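Local atomic coordinates of ferric uptake regulation protein (Pseudomonas aeruginosa, PDB entry 1MZB), a protein that probably binds DNA as a dimer in a metal-dependent way and represses iron-uptake genes when the cell holds enough iron. Residues A[88-93]-A[107-112]. Numbering follows the deposited sequence.
Sequences HHDHMV and EIEKRQ. With ZN (zinc ion), chain B; ZN (zinc ion), chain E; ZN (zinc ion), chain C.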
loop_
_atom_site.group_PDB
_atom_site.type_symbol
_atom_site.label_atom_id
_atom_site.label_comp_id
_atom_site.label_asym_id
_atom_site.label_seq_id
_atom_site.Cartn_x
_atom_site.Cartn_y
_atom_site.Cartn_z
ATOM N N HIS A 88 -2.904 0.067 -1.740
ATOM C CA HIS A 88 -3.081 0.967 -2.880
ATOM C C HIS A 88 -1.768 1.617 -3.283
ATOM O O HIS A 88 -0.901 1.902 -2.439
ATOM C CB HIS A 88 -4.102 2.061 -2.553
ATOM C CG HIS A 88 -4.135 3.191 -3.545
ATOM N ND1 HIS A 88 -4.657 3.059 -4.816
ATOM C CD2 HIS A 88 -3.764 4.491 -3.424
ATOM C CE1 HIS A 88 -4.613 4.231 -5.427
ATOM N NE2 HIS A 88 -4.077 5.122 -4.603
ATOM N N HIS A 89 -1.638 1.856 -4.582
ATOM C CA HIS A 89 -0.452 2.481 -5.136
ATOM C C HIS A 89 -0.796 3.151 -6.462
ATOM O O HIS A 89 -1.565 2.629 -7.267
ATOM C CB HIS A 89 0.651 1.431 -5.339
ATOM N N ASP A 90 -0.263 4.344 -6.662
ATOM C CA ASP A 90 -0.462 5.045 -7.921
ATOM C C ASP A 90 0.910 4.868 -8.548
ATOM O O ASP A 90 1.733 4.186 -7.971
ATOM C CB ASP A 90 -0.788 6.473 -7.648
ATOM C CG ASP A 90 -2.091 6.599 -6.849
ATOM O OD1 ASP A 90 -3.097 6.005 -7.253
ATOM O OD2 ASP A 90 -2.073 7.269 -5.868
ATOM N N HIS A 91 1.179 5.472 -9.687
ATOM C CA HIS A 91 2.468 5.178 -10.324
ATOM C C HIS A 91 3.162 6.339 -10.972
ATOM O O HIS A 91 2.511 7.217 -11.533
ATOM C CB HIS A 91 2.261 4.115 -11.449
ATOM C CG HIS A 91 1.644 2.826 -11.004
ATOM N ND1 HIS A 91 0.292 2.696 -10.786
ATOM C CD2 HIS A 91 2.250 1.654 -10.706
ATOM C CE1 HIS A 91 0.117 1.465 -10.361
ATOM N NE2 HIS A 91 1.255 0.807 -10.298
ATOM N N MET A 92 4.493 6.334 -10.895
ATOM C CA MET A 92 5.303 7.282 -11.635
ATOM C C MET A 92 5.899 6.399 -12.765
ATOM O O MET A 92 6.273 5.234 -12.535
ATOM C CB MET A 92 6.450 7.828 -10.781
ATOM C CG MET A 92 5.999 8.978 -9.929
ATOM S SD MET A 92 7.282 9.467 -8.827
ATOM C CE MET A 92 8.534 9.746 -9.897
ATOM N N VAL A 93 5.918 6.922 -13.985
ATOM C CA VAL A 93 6.480 6.156 -15.107
ATOM C C VAL A 93 7.565 7.011 -15.769
ATOM O O VAL A 93 7.311 8.162 -16.144
ATOM C CB VAL A 93 5.387 5.839 -16.142
ATOM C CG1 VAL A 93 5.966 5.002 -17.279
ATOM C CG2 VAL A 93 4.266 5.065 -15.483
ATOM N N GLU A 107 -1.520 12.746 1.310
ATOM C CA GLU A 107 -2.059 14.092 1.098
ATOM C C GLU A 107 -2.961 14.119 -0.142
ATOM O O GLU A 107 -4.069 14.621 -0.099
ATOM C CB GLU A 107 -0.922 15.101 0.932
ATOM C CG GLU A 107 -1.367 16.530 0.549
ATOM C CD GLU A 107 -2.303 17.153 1.569
ATOM O OE1 GLU A 107 -2.182 16.803 2.765
ATOM O OE2 GLU A 107 -3.150 18.001 1.197
ATOM N N ILE A 108 -2.484 13.543 -1.238
ATOM C CA ILE A 108 -3.274 13.506 -2.474
ATOM C C ILE A 108 -4.507 12.650 -2.289
ATOM O O ILE A 108 -5.564 13.010 -2.753
ATOM C CB ILE A 108 -2.464 12.926 -3.638
ATOM C CG1 ILE A 108 -1.460 13.970 -4.098
ATOM C CG2 ILE A 108 -3.383 12.487 -4.790
ATOM C CD1 ILE A 108 -0.580 13.494 -5.193
ATOM N N GLU A 109 -4.373 11.501 -1.630
ATOM C CA GLU A 109 -5.536 10.643 -1.410
ATOM C C GLU A 109 -6.636 11.372 -0.628
ATOM O O GLU A 109 -7.826 11.234 -0.927
ATOM C CB GLU A 109 -5.132 9.378 -0.638
ATOM C CG GLU A 109 -4.106 8.474 -1.333
ATOM C CD GLU A 109 -4.558 7.991 -2.703
ATOM O OE1 GLU A 109 -5.734 7.604 -2.856
ATOM O OE2 GLU A 109 -3.712 7.979 -3.619
ATOM N N LYS A 110 -6.253 12.130 0.397
ATOM C CA LYS A 110 -7.275 12.817 1.169
ATOM C C LYS A 110 -7.826 14.000 0.371
ATOM O O LYS A 110 -9.023 14.281 0.438
ATOM C CB LYS A 110 -6.716 13.242 2.536
ATOM C CG LYS A 110 -6.690 12.081 3.580
ATOM C CD LYS A 110 -5.763 12.436 4.767
ATOM C CE LYS A 110 -6.117 11.763 6.094
ATOM N NZ LYS A 110 -5.805 10.313 6.257
ATOM N N ARG A 111 -6.973 14.658 -0.412
ATOM C CA ARG A 111 -7.440 15.792 -1.224
ATOM C C ARG A 111 -8.448 15.311 -2.289
ATOM O O ARG A 111 -9.427 16.011 -2.580
ATOM C CB ARG A 111 -6.265 16.504 -1.879
ATOM C CG ARG A 111 -6.685 17.682 -2.749
ATOM C CD ARG A 111 -7.219 18.830 -1.870
ATOM N NE ARG A 111 -7.557 20.001 -2.668
ATOM C CZ ARG A 111 -8.130 21.090 -2.184
ATOM N NH1 ARG A 111 -8.435 21.173 -0.884
ATOM N NH2 ARG A 111 -8.400 22.096 -3.006
ATOM N N GLN A 112 -8.189 14.149 -2.901
ATOM C CA GLN A 112 -9.122 13.570 -3.878
ATOM C C GLN A 112 -10.487 13.342 -3.219
ATOM O O GLN A 112 -11.519 13.649 -3.808
ATOM C CB GLN A 112 -8.608 12.226 -4.405
ATOM C CG GLN A 112 -7.408 12.409 -5.300
ATOM C CD GLN A 112 -6.742 11.113 -5.714
ATOM O OE1 GLN A 112 -5.863 11.128 -6.563
ATOM N NE2 GLN A 112 -7.141 9.992 -5.110
HETATM ZN ZN ZN B . -4.144 6.973 -5.299
HETATM ZN ZN ZN E . -2.621 18.822 -0.563
HETATM ZN ZN ZN C . 1.668 -1.038 -9.528
HETATM O O HOH W 1 -4.215 9.061 -6.250
HETATM O O HOH W 2 -2.938 17.385 -2.459
#
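His88, in the loop just before strand 90-94, and Asp90, the first residue of that strand, meet Glu109 of helix 106-117 through a shared zinc ion. His88 NE2 lies 2.0 Å from the zinc. Asp90 holds the zinc with both carboxylate oxygens, OD2 at 2.2 Å and OD1 at 2.4 Å. From the helix Glu109 OE2 binds the same zinc at 2.0 Å. Glu109 OE1 stays 3.0 Å from the zinc, so this carboxylate binds essentially monodentate, whereas that of Asp90 is bidentate. The Glu109 chain bends at chi2 (-58°), which carries OE2 to the edge of the His88 ring, in its plane, while the two carboxylates lie nearly coplanar, 19° apart.

Water 1, a further zinc ligand at 2.3 Å, donates a hydrogen bond to Gln112 OE1 (2.7 Å), about one turn along the helix from Glu109. His126 supplies the remaining protein ligand.

Between Asp90 OD2 and Glu109 OE2 only 2.9 Å remains, a spacing at which two carboxylates would be expected to repel each other without the cation. The metal thus ties the strand to the helix in the C-terminal, dimerisation part of this Fur protein, and its loss would probably weaken that link.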